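Local structure of regulator of Ty1 transposition protein 107 (Saccharomyces cerevisiae, 3T7K) at residues F74-S79 with L161-I166; T133-R138 with L239-T244; C177-I182 with K213-R218; F196-I201 with E222-V227. The protein binds phosphorylated histone H2A through its C-terminal tandem BRCT repeats during DNA damage repair. All blocks are in the same frame, centred on the assembly; numbering follows the deposited sequence.

Interaction 1. Residues F74-S79 with L161-I166; sequences FLKSLS and LKAHGI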
# COMPACT_ATOMS: atom_id res chain seq x y z
N PHE C 74 20.23 -5.16 3.17
CA PHE C 74 20.50 -4.57 1.88
C PHE C 74 19.75 -5.29 0.76
O PHE C 74 19.12 -4.65 -0.07
CB PHE C 74 21.99 -4.50 1.56
CG PHE C 74 22.31 -3.46 0.54
CD1 PHE C 74 22.61 -2.16 0.93
CD2 PHE C 74 22.24 -3.74 -0.81
CE1 PHE C 74 22.88 -1.17 -0.00
CE2 PHE C 74 22.51 -2.76 -1.76
CZ PHE C 74 22.83 -1.47 -1.34
N LEU C 75 19.82 -6.62 0.73
CA LEU C 75 19.19 -7.36 -0.36
C LEU C 75 17.69 -7.16 -0.34
O LEU C 75 17.04 -7.05 -1.39
CB LEU C 75 19.53 -8.85 -0.27
CG LEU C 75 21.01 -9.17 -0.46
CD1 LEU C 75 21.29 -10.63 -0.11
CD2 LEU C 75 21.43 -8.85 -1.87
N LYS C 76 17.14 -7.12 0.87
CA LYS C 76 15.69 -6.93 1.01
C LYS C 76 15.28 -5.52 0.65
O LYS C 76 14.17 -5.30 0.14
CB LYS C 76 15.22 -7.25 2.42
CG LYS C 76 14.86 -8.72 2.66
CD LYS C 76 14.55 -8.94 4.14
CE LYS C 76 14.10 -10.36 4.43
NZ LYS C 76 13.80 -10.53 5.88
N SER C 77 16.15 -4.55 0.92
CA SER C 77 15.79 -3.17 0.60
C SER C 77 15.49 -3.07 -0.89
O SER C 77 14.74 -2.18 -1.33
CB SER C 77 16.91 -2.21 0.98
OG SER C 77 17.91 -2.17 -0.02
N LEU C 78 16.05 -3.98 -1.68
CA LEU C 78 15.80 -3.96 -3.12
C LEU C 78 14.43 -4.51 -3.51
O LEU C 78 14.08 -4.54 -4.69
CB LEU C 78 16.93 -4.66 -3.89
CG LEU C 78 18.18 -3.77 -3.93
CD1 LEU C 78 19.43 -4.55 -4.25
CD2 LEU C 78 17.97 -2.61 -4.92
N SER C 79 13.65 -4.93 -2.51
CA SER C 79 12.24 -5.22 -2.76
C SER C 79 11.31 -4.27 -2.00
O SER C 79 10.17 -4.63 -1.71
CB SER C 79 11.89 -6.65 -2.36
OG SER C 79 12.14 -6.82 -0.98
N LEU C 161 14.79 -14.52 -0.51
CA LEU C 161 14.25 -14.99 -1.79
C LEU C 161 12.75 -14.79 -1.87
O LEU C 161 12.20 -14.52 -2.93
CB LEU C 161 14.58 -16.48 -1.99
CG LEU C 161 16.05 -16.85 -2.21
CD1 LEU C 161 16.24 -18.38 -2.33
CD2 LEU C 161 16.60 -16.16 -3.44
N LYS C 162 12.06 -14.97 -0.75
CA LYS C 162 10.62 -14.80 -0.77
C LYS C 162 10.31 -13.31 -0.87
O LYS C 162 9.32 -12.92 -1.49
CB LYS C 162 9.99 -15.43 0.48
CG LYS C 162 9.94 -16.94 0.44
CD LYS C 162 9.38 -17.53 1.73
CE LYS C 162 10.44 -17.59 2.82
NZ LYS C 162 9.92 -18.22 4.07
N ALA C 163 11.17 -12.48 -0.30
CA ALA C 163 10.96 -11.03 -0.42
C ALA C 163 11.02 -10.64 -1.88
O ALA C 163 10.47 -9.62 -2.28
CB ALA C 163 12.00 -10.24 0.39
N HIS C 164 11.66 -11.48 -2.70
CA HIS C 164 11.89 -11.13 -4.09
C HIS C 164 11.06 -11.97 -5.06
O HIS C 164 11.43 -12.15 -6.23
CB HIS C 164 13.39 -11.17 -4.44
CG HIS C 164 14.15 -9.96 -4.01
ND1 HIS C 164 14.21 -8.80 -4.77
CD2 HIS C 164 14.91 -9.72 -2.92
CE1 HIS C 164 14.95 -7.90 -4.15
NE2 HIS C 164 15.39 -8.43 -3.03
N GLY C 165 9.94 -12.49 -4.58
CA GLY C 165 8.94 -13.07 -5.45
C GLY C 165 8.88 -14.58 -5.51
O GLY C 165 8.07 -15.14 -6.22
N ILE C 166 9.76 -15.25 -4.77
CA ILE C 166 9.68 -16.70 -4.65
C ILE C 166 8.61 -17.12 -3.62
O ILE C 166 8.64 -16.70 -2.46
CB ILE C 166 11.07 -17.29 -4.32
CG1 ILE C 166 12.05 -16.91 -5.43
CG2 ILE C 166 10.99 -18.81 -4.13
CD1 ILE C 166 13.30 -17.78 -5.52
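Ser79 and His164, whose CA atoms lie 6.1 Å apart, mark where 74-79 and 161-166 approach each other. On the second segment the helix ends in a Schellman motif: Gly165, at positive phi, lets Ile166 N bond back to Leu161 O and Gly165 N to Lys162 O. From this turn the His164 ring reaches across, and NE2 donates to Leu75 O at 2.7 Å with a nearly straight N-H...O angle of 173°. The carbonyl oxygen lies in the ring plane, whereas the nitrogen stands above the carbonyl plane, off its lone pairs. Ser79 CB covers one face of the imidazole in a CH-pi contact, 3.9 Å from the centroid, and Leu78 CB meets the rim at CE1. The two helices belong to different BRCT repeats, so the histidine works at the inter-repeat interface of the tandem, where Ile236 of helix 229-237 also packs on it and on Leu78; Leu75 on the same interface touches an apolar side chain of the bound peptide. Ser79 OG, set between the backbone N and the carbonyl carbon (chi1 61°), turns back to Lys76 O at 2.8 Å and sits on a lone pair of that carbonyl, which Ser79 N also grips. Ala163 CB rests against this hydroxyl at 3.7 Å and against Lys76 CG, while Lys76 NZ forms a salt bridge with Glu72 and a hydrogen bond with Ser159.

Interaction 2. Residues T133-R138 with L239-T244; sequences TKVFER and LNVDFT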
# COMPACT_ATOMS: atom_id res chain seq x y z
N THR C 133 6.10 -6.18 -10.43
CA THR C 133 6.52 -7.56 -10.20
C THR C 133 7.81 -7.58 -9.39
O THR C 133 8.52 -6.57 -9.31
CB THR C 133 6.77 -8.30 -11.53
OG1 THR C 133 7.75 -7.59 -12.29
CG2 THR C 133 5.49 -8.37 -12.33
N LYS C 134 8.11 -8.74 -8.80
CA LYS C 134 9.41 -8.96 -8.18
C LYS C 134 10.35 -9.66 -9.17
O LYS C 134 9.90 -10.25 -10.14
CB LYS C 134 9.29 -9.77 -6.90
CG LYS C 134 8.37 -9.18 -5.89
CD LYS C 134 8.90 -7.87 -5.37
CE LYS C 134 8.06 -7.43 -4.17
NZ LYS C 134 8.33 -6.03 -3.79
N VAL C 135 11.65 -9.59 -8.91
CA VAL C 135 12.65 -9.95 -9.89
C VAL C 135 12.51 -11.43 -10.28
O VAL C 135 12.55 -11.77 -11.45
CB VAL C 135 14.08 -9.62 -9.39
CG1 VAL C 135 14.36 -10.32 -8.07
CG2 VAL C 135 15.13 -9.98 -10.44
N PHE C 136 12.29 -12.31 -9.30
CA PHE C 136 12.18 -13.75 -9.62
C PHE C 136 10.81 -14.09 -10.16
O PHE C 136 10.65 -15.03 -10.95
CB PHE C 136 12.48 -14.59 -8.40
CG PHE C 136 13.89 -14.48 -7.95
CD1 PHE C 136 14.91 -14.95 -8.75
CD2 PHE C 136 14.20 -13.93 -6.73
CE1 PHE C 136 16.22 -14.86 -8.33
CE2 PHE C 136 15.50 -13.84 -6.31
CZ PHE C 136 16.52 -14.30 -7.12
N GLU C 137 9.83 -13.31 -9.74
CA GLU C 137 8.50 -13.45 -10.29
C GLU C 137 8.53 -13.13 -11.78
O GLU C 137 7.95 -13.87 -12.58
CB GLU C 137 7.54 -12.53 -9.54
CG GLU C 137 6.22 -12.38 -10.22
CD GLU C 137 5.30 -11.42 -9.50
OE1 GLU C 137 5.76 -10.69 -8.59
OE2 GLU C 137 4.11 -11.42 -9.87
N ARG C 138 9.19 -12.04 -12.14
CA ARG C 138 9.44 -11.70 -13.54
C ARG C 138 10.15 -12.81 -14.31
O ARG C 138 9.98 -12.92 -15.53
CB ARG C 138 10.36 -10.47 -13.65
CG ARG C 138 9.68 -9.18 -13.47
CD ARG C 138 10.48 -8.03 -14.07
NE ARG C 138 11.67 -7.63 -13.29
CZ ARG C 138 11.64 -7.07 -12.10
NH1 ARG C 138 10.48 -6.86 -11.47
NH2 ARG C 138 12.78 -6.72 -11.51
N LEU C 239 18.35 -6.36 -10.14
CA LEU C 239 16.91 -6.54 -10.28
C LEU C 239 16.52 -7.12 -11.64
O LEU C 239 15.51 -6.75 -12.24
CB LEU C 239 16.16 -5.22 -10.01
CG LEU C 239 16.16 -4.87 -8.53
CD1 LEU C 239 15.28 -3.65 -8.25
CD2 LEU C 239 15.68 -6.06 -7.74
N ASN C 240 17.33 -8.07 -12.11
CA ASN C 240 17.03 -8.76 -13.36
C ASN C 240 17.67 -10.15 -13.36
O ASN C 240 18.83 -10.30 -13.00
CB ASN C 240 17.55 -7.96 -14.54
CG ASN C 240 17.27 -8.64 -15.87
OD1 ASN C 240 16.11 -8.88 -16.21
ND2 ASN C 240 18.32 -8.93 -16.63
N VAL C 241 16.90 -11.16 -13.73
CA VAL C 241 17.49 -12.48 -13.97
C VAL C 241 17.97 -12.53 -15.41
O VAL C 241 17.17 -12.47 -16.34
CB VAL C 241 16.49 -13.61 -13.73
CG1 VAL C 241 17.03 -14.91 -14.30
CG2 VAL C 241 16.22 -13.75 -12.25
N ASP C 242 19.28 -12.62 -15.60
CA ASP C 242 19.81 -12.72 -16.95
C ASP C 242 20.05 -14.19 -17.29
O ASP C 242 20.99 -14.80 -16.78
CB ASP C 242 21.11 -11.93 -17.06
CG ASP C 242 21.78 -12.09 -18.40
OD1 ASP C 242 21.08 -12.40 -19.40
OD2 ASP C 242 23.02 -11.91 -18.44
N PHE C 243 19.20 -14.75 -18.14
CA PHE C 243 19.25 -16.17 -18.45
C PHE C 243 20.32 -16.51 -19.48
O PHE C 243 20.56 -17.68 -19.75
CB PHE C 243 17.89 -16.67 -18.90
CG PHE C 243 16.94 -16.98 -17.77
CD1 PHE C 243 17.21 -18.02 -16.89
CD2 PHE C 243 15.79 -16.23 -17.58
CE1 PHE C 243 16.34 -18.32 -15.85
CE2 PHE C 243 14.91 -16.52 -16.55
CZ PHE C 243 15.18 -17.57 -15.68
N THR C 244 20.96 -15.49 -20.05
CA THR C 244 22.01 -15.72 -21.03
C THR C 244 23.36 -15.76 -20.33
O THR C 244 24.38 -16.05 -20.95
CB THR C 244 22.05 -14.64 -22.13
OG1 THR C 244 22.52 -13.40 -21.57
CG2 THR C 244 20.67 -14.42 -22.75
O HOH W 1 14.14 -10.95 -13.81
O HOH W 2 13.72 -7.78 -14.92
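Val135 wedges its CG2 methyl against the backbone of Leu239 and Asn240, 3.4 Å from Asn240 N, and this is the tightly packed part of the contact. The methyl gets there because it stands anti to the valine's own nitrogen, while CG1 turns to the other side and lies over a face of the Phe136 ring. Leu239 CD2 flanks Val135 CB at 4.2 Å. Beyond it, Val241 CG2 approaches Phe136 CD1 at 3.9 Å, the two side chains crossing at about a right angle, and Trp231 of helix 229-237 touches both. The other side is polar and watery. Arg138, bent at chi3 (-74°), brings NH2 to Leu239 O at 2.8 Å; the oxygen lies in the guanidinium plane, but the nitrogen stands 39° out of the carbonyl plane. Val135 CA lies over one face of the guanidinium, offset toward its rim. Arg138 NE donates a hydrogen bond to a water at 2.6 Å that in turn donates to Asn240 OD1, and only weakly to Leu239 O. A second water bridges Val135 O and Val241 N, accepting from the latter at 2.8 Å, and so joins the two backbones where they do not meet directly. Leu239 has positive phi and is bonded back into the last turn of helix 229-237: the arrangement is a Schellman helix ending, laid against the short, weakly bonded helix 135-138 of the second BRCT repeat.

Interaction 3. Residues C177-I182 with K213-R218; sequences CTFEDI and KLINDR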
# COMPACT_ATOMS: atom_id res chain seq x y z
N CYS C 177 17.85 -36.66 0.61
CA CYS C 177 16.67 -36.46 -0.23
C CYS C 177 16.55 -37.40 -1.44
O CYS C 177 17.53 -37.73 -2.10
CB CYS C 177 16.56 -35.01 -0.70
SG CYS C 177 17.62 -34.65 -2.11
N THR C 178 15.31 -37.80 -1.72
CA THR C 178 14.98 -38.59 -2.89
C THR C 178 14.30 -37.68 -3.90
O THR C 178 13.94 -36.55 -3.58
CB THR C 178 13.97 -39.67 -2.55
OG1 THR C 178 12.74 -39.04 -2.16
CG2 THR C 178 14.47 -40.56 -1.41
N PHE C 179 14.09 -38.19 -5.11
CA PHE C 179 13.39 -37.43 -6.14
C PHE C 179 12.03 -36.92 -5.66
O PHE C 179 11.65 -35.78 -5.94
CB PHE C 179 13.22 -38.25 -7.42
CG PHE C 179 12.28 -37.63 -8.41
CD1 PHE C 179 12.72 -36.66 -9.30
CD2 PHE C 179 10.95 -38.01 -8.45
CE1 PHE C 179 11.86 -36.09 -10.21
CE2 PHE C 179 10.08 -37.44 -9.36
CZ PHE C 179 10.53 -36.48 -10.24
N GLU C 180 11.31 -37.74 -4.90
CA GLU C 180 9.98 -37.36 -4.47
C GLU C 180 9.98 -36.09 -3.59
O GLU C 180 8.96 -35.39 -3.50
CB GLU C 180 9.27 -38.52 -3.77
CG GLU C 180 8.86 -39.66 -4.71
CD GLU C 180 9.93 -40.74 -4.89
OE1 GLU C 180 11.08 -40.52 -4.46
OE2 GLU C 180 9.61 -41.81 -5.46
N ASP C 181 11.11 -35.80 -2.96
CA ASP C 181 11.25 -34.59 -2.14
C ASP C 181 11.38 -33.31 -2.98
O ASP C 181 11.16 -32.22 -2.48
CB ASP C 181 12.47 -34.69 -1.22
CG ASP C 181 12.35 -35.83 -0.22
OD1 ASP C 181 11.22 -36.07 0.26
OD2 ASP C 181 13.39 -36.49 0.06
N ILE C 182 11.76 -33.46 -4.24
CA ILE C 182 11.97 -32.29 -5.08
C ILE C 182 10.66 -31.75 -5.61
O ILE C 182 9.89 -32.46 -6.25
CB ILE C 182 12.87 -32.63 -6.26
CG1 ILE C 182 14.16 -33.28 -5.75
CG2 ILE C 182 13.18 -31.38 -7.06
CD1 ILE C 182 15.12 -33.65 -6.86
N LYS C 213 21.04 -36.60 -11.72
CA LYS C 213 20.79 -38.03 -11.93
C LYS C 213 19.37 -38.42 -11.50
O LYS C 213 18.65 -39.10 -12.25
CB LYS C 213 21.83 -38.88 -11.22
CG LYS C 213 23.15 -38.98 -11.97
CD LYS C 213 24.05 -40.08 -11.40
NZ LYS C 213 25.28 -40.89 -9.36
N LEU C 214 18.97 -37.97 -10.32
CA LEU C 214 17.64 -38.24 -9.79
C LEU C 214 16.58 -37.77 -10.77
O LEU C 214 15.70 -38.53 -11.17
CB LEU C 214 17.43 -37.52 -8.46
CG LEU C 214 17.52 -38.27 -7.13
CD1 LEU C 214 18.84 -39.02 -7.01
CD2 LEU C 214 17.34 -37.28 -5.97
N ILE C 215 16.67 -36.50 -11.17
CA ILE C 215 15.66 -35.94 -12.04
C ILE C 215 15.72 -36.57 -13.41
O ILE C 215 14.70 -36.81 -14.06
CB ILE C 215 15.82 -34.40 -12.18
CG1 ILE C 215 15.54 -33.72 -10.83
CG2 ILE C 215 14.90 -33.88 -13.28
CD1 ILE C 215 16.00 -32.24 -10.75
N ASN C 216 16.93 -36.82 -13.90
CA ASN C 216 17.04 -37.38 -15.23
C ASN C 216 16.56 -38.84 -15.29
O ASN C 216 16.00 -39.26 -16.28
CB ASN C 216 18.41 -37.09 -15.85
CG ASN C 216 18.59 -35.58 -16.19
OD1 ASN C 216 17.63 -34.91 -16.62
ND2 ASN C 216 19.79 -35.04 -15.97
N ASP C 217 16.71 -39.57 -14.20
CA ASP C 217 16.10 -40.90 -14.08
C ASP C 217 14.58 -40.87 -14.08
O ASP C 217 13.94 -41.72 -14.68
CB ASP C 217 16.54 -41.58 -12.79
CG ASP C 217 17.94 -42.15 -12.89
OD1 ASP C 217 18.49 -42.14 -14.01
OD2 ASP C 217 18.48 -42.62 -11.85
N ARG C 218 13.99 -39.89 -13.40
CA ARG C 218 12.54 -39.92 -13.12
C ARG C 218 11.70 -39.00 -13.99
O ARG C 218 10.49 -39.20 -14.12
CB ARG C 218 12.30 -39.62 -11.64
CG ARG C 218 13.19 -40.45 -10.74
CD ARG C 218 12.63 -41.86 -10.57
NE ARG C 218 11.39 -41.76 -9.79
CZ ARG C 218 11.32 -41.93 -8.47
NH1 ARG C 218 12.41 -42.25 -7.77
NH2 ARG C 218 10.15 -41.80 -7.86
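Arg218 and Glu180 pair across the contact in a salt bridge, NH2 to OE2 at 2.5 Å, shorter than expected, so its exact length is doubtful. The carboxylate oxygen lies near the edge of the guanidinium, and the two flat groups are turned 72° apart. The other oxygen, Glu180 OE1, accepts from Thr178 OG1 at 3.2 Å on its anti side, giving each carboxylate oxygen its own partner. Arg218 CB sits above the centre of the Phe179 ring, 3.6 Å from the centroid and 2° off the normal; bends at chi2 and chi3 bring the guanidinium back toward Phe179 and Glu180, with Phe179 CD2 over one of its faces, offset toward the rim, and the planes 42° apart. In this second BRCT repeat the pairing fastens the 3-10 turn 179-181, in the connection between strands 168-172 and 198-201, to the C-terminal end of helix 205-218. The turn is tied internally as well. Asp181 OD2 receives Thr178 N at 2.9 Å from above the carboxylate plane and also meets Arg173 in a salt bridge; Asp181 N and Ile182 N return to Thr178 O and Phe179 O. Beside these polar groups Leu214 CD2 nestles against Phe179 N at 3.5 Å. Ile182 CD1 meets Ile215 CG1 at 4.0 Å, the two side chains crossing at about a right angle next to Tyr198 of the sheet.

Interaction 4. Residues F196-I201 with E222-V227; sequences FKYVLI and ETILIV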
# COMPACT_ATOMS: atom_id res chain seq x y z
N PHE C 196 11.62 -23.24 -16.39
CA PHE C 196 12.33 -24.39 -15.85
C PHE C 196 11.40 -25.19 -14.94
O PHE C 196 10.79 -24.63 -14.04
CB PHE C 196 13.57 -23.94 -15.09
CG PHE C 196 14.68 -23.50 -15.98
CD1 PHE C 196 15.45 -24.44 -16.65
CD2 PHE C 196 14.97 -22.15 -16.16
CE1 PHE C 196 16.48 -24.05 -17.48
CE2 PHE C 196 16.00 -21.76 -16.98
CZ PHE C 196 16.77 -22.71 -17.65
N LYS C 197 11.27 -26.48 -15.21
CA LYS C 197 10.44 -27.33 -14.37
C LYS C 197 11.08 -27.51 -12.98
O LYS C 197 10.37 -27.61 -11.96
CB LYS C 197 10.20 -28.68 -15.05
CG LYS C 197 9.42 -29.69 -14.24
CD LYS C 197 7.96 -29.29 -14.15
CE LYS C 197 7.13 -30.44 -13.60
NZ LYS C 197 7.62 -31.74 -14.15
N TYR C 198 12.40 -27.57 -12.92
CA TYR C 198 13.08 -27.76 -11.64
C TYR C 198 14.17 -26.74 -11.44
O TYR C 198 15.07 -26.60 -12.27
CB TYR C 198 13.71 -29.14 -11.55
CG TYR C 198 12.72 -30.26 -11.64
CD1 TYR C 198 11.99 -30.66 -10.53
CD2 TYR C 198 12.51 -30.92 -12.85
CE1 TYR C 198 11.07 -31.71 -10.63
CE2 TYR C 198 11.60 -31.95 -12.95
CZ TYR C 198 10.89 -32.35 -11.84
OH TYR C 198 9.99 -33.38 -11.95
N VAL C 199 14.12 -26.07 -10.30
CA VAL C 199 15.09 -25.04 -9.96
C VAL C 199 15.66 -25.40 -8.62
O VAL C 199 14.92 -25.61 -7.65
CB VAL C 199 14.45 -23.62 -9.87
CG1 VAL C 199 15.53 -22.59 -9.71
CG2 VAL C 199 13.65 -23.33 -11.11
N LEU C 200 16.98 -25.46 -8.55
CA LEU C 200 17.64 -25.84 -7.31
C LEU C 200 18.80 -24.90 -7.05
O LEU C 200 19.51 -24.50 -7.98
CB LEU C 200 18.16 -27.28 -7.39
CG LEU C 200 17.16 -28.40 -7.74
CD1 LEU C 200 17.01 -28.58 -9.26
CD2 LEU C 200 17.59 -29.71 -7.13
N ILE C 201 19.00 -24.56 -5.78
CA ILE C 201 20.10 -23.71 -5.39
C ILE C 201 20.98 -24.63 -4.59
O ILE C 201 20.51 -25.28 -3.67
CB ILE C 201 19.64 -22.56 -4.49
CG1 ILE C 201 18.68 -21.65 -5.26
CG2 ILE C 201 20.84 -21.77 -4.00
CD1 ILE C 201 18.09 -20.51 -4.40
N GLU C 222 12.30 -33.26 -18.94
CA GLU C 222 11.93 -31.97 -18.35
C GLU C 222 13.13 -31.05 -18.11
O GLU C 222 14.28 -31.48 -18.16
CB GLU C 222 11.11 -32.18 -17.08
CG GLU C 222 9.61 -32.32 -17.37
CD GLU C 222 9.00 -31.04 -17.96
OE1 GLU C 222 9.71 -30.01 -18.09
OE2 GLU C 222 7.79 -31.06 -18.30
N THR C 223 12.87 -29.77 -17.86
CA THR C 223 13.98 -28.85 -17.79
C THR C 223 14.45 -28.61 -16.36
O THR C 223 13.67 -28.71 -15.41
CB THR C 223 13.63 -27.54 -18.48
OG1 THR C 223 12.44 -27.03 -17.88
CG2 THR C 223 13.36 -27.80 -19.95
N ILE C 224 15.73 -28.28 -16.23
CA ILE C 224 16.35 -28.15 -14.93
C ILE C 224 17.29 -26.96 -14.94
O ILE C 224 17.99 -26.72 -15.92
CB ILE C 224 17.21 -29.39 -14.60
CG1 ILE C 224 16.40 -30.67 -14.75
CG2 ILE C 224 17.79 -29.28 -13.19
CD1 ILE C 224 17.27 -31.93 -14.83
N LEU C 225 17.29 -26.22 -13.83
CA LEU C 225 18.25 -25.15 -13.64
C LEU C 225 18.86 -25.31 -12.27
O LEU C 225 18.15 -25.38 -11.27
CB LEU C 225 17.55 -23.79 -13.76
CG LEU C 225 18.42 -22.59 -13.40
CD1 LEU C 225 19.63 -22.51 -14.32
CD2 LEU C 225 17.60 -21.33 -13.51
N ILE C 226 20.18 -25.39 -12.21
CA ILE C 226 20.86 -25.51 -10.93
C ILE C 226 21.87 -24.38 -10.83
O ILE C 226 22.75 -24.26 -11.69
CB ILE C 226 21.55 -26.88 -10.78
CG1 ILE C 226 20.55 -28.01 -11.07
CG2 ILE C 226 22.11 -27.03 -9.39
CD1 ILE C 226 21.12 -29.41 -10.82
N VAL C 227 21.75 -23.56 -9.80
CA VAL C 227 22.60 -22.38 -9.65
C VAL C 227 23.21 -22.30 -8.26
O VAL C 227 22.80 -23.01 -7.34
CB VAL C 227 21.80 -21.08 -9.86
CG1 VAL C 227 21.20 -21.02 -11.26
CG2 VAL C 227 20.71 -21.00 -8.81
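Tyr198 pairs with Ile224 at the start of a parallel ladder between strands 198-201 and 224-227, the two strands of a beta-alpha-beta crossover whose connection is helix 205-218, inside the BRCT sheet. Leu225 N donates to Tyr198 O at 2.7 Å, Leu200 N to Leu225 O and Val227 N to Leu200 O, while Tyr198 N reaches Thr223 O with a more bent N-H...O angle of 140°. Leu200 CD1 touches both Ile224 CG2 and Ile226 CG1, at 4.1 and 4.0 Å, on the face covered by helix 205-218, Leu200 and Ile226 lying side by side. On the other face Ile201 CG1 meets Val227 CG2, and Leu225 CB stands over the centre of the Phe196 ring, 3.6 Å from its centroid in a CH-pi contact. Leu225 CG runs anti to its own nitrogen (chi1 173°), and CD2 ends beside Phe196 CD2 and CE2; Gln252 of the antiparallel neighbouring strand touches both residues. At the entrance to the ladder the aliphatic part of Lys197 lies across Glu222, CB 3.4 Å from OE1, but the charged ends stay 4.2 Å apart (NZ to OE2), and Lys197 NZ forms its salt bridge with Asp219, which also holds Tyr198 OH. Glu222 OE1 accepts from Thr223 N through its anti lone pair. Thr223 OG1, between the backbone N and the carbonyl carbon (chi1 56°), bonds to Ile195 O and accepts from Lys197 N at 3.0 Å.

How the interactions relate
Interaction 4 is a buried strand pair in the sheet of the second BRCT repeat, with parallel backbone bonds and aliphatic packing. Interaction 3 lies beside it toward the surface and adds a salt bridge; the two share helix 205-218's crossover, and Ile215 CG2 meets Ile224 CD1 at 3.4 Å. Interactions 1 and 2 gather at the other end, near the junction between repeats, each relying on one side-chain donor to a backbone carbonyl, with two bridging waters in interaction 2. They touch through Lys134 NZ at Ser79 O and Phe136 N at His164 O. Phe243 links interaction 2 to Phe196 of interaction 4, and Leu161 CD1 touches Ile201 CD1, whereas interaction 3 touches neither 1 nor 2.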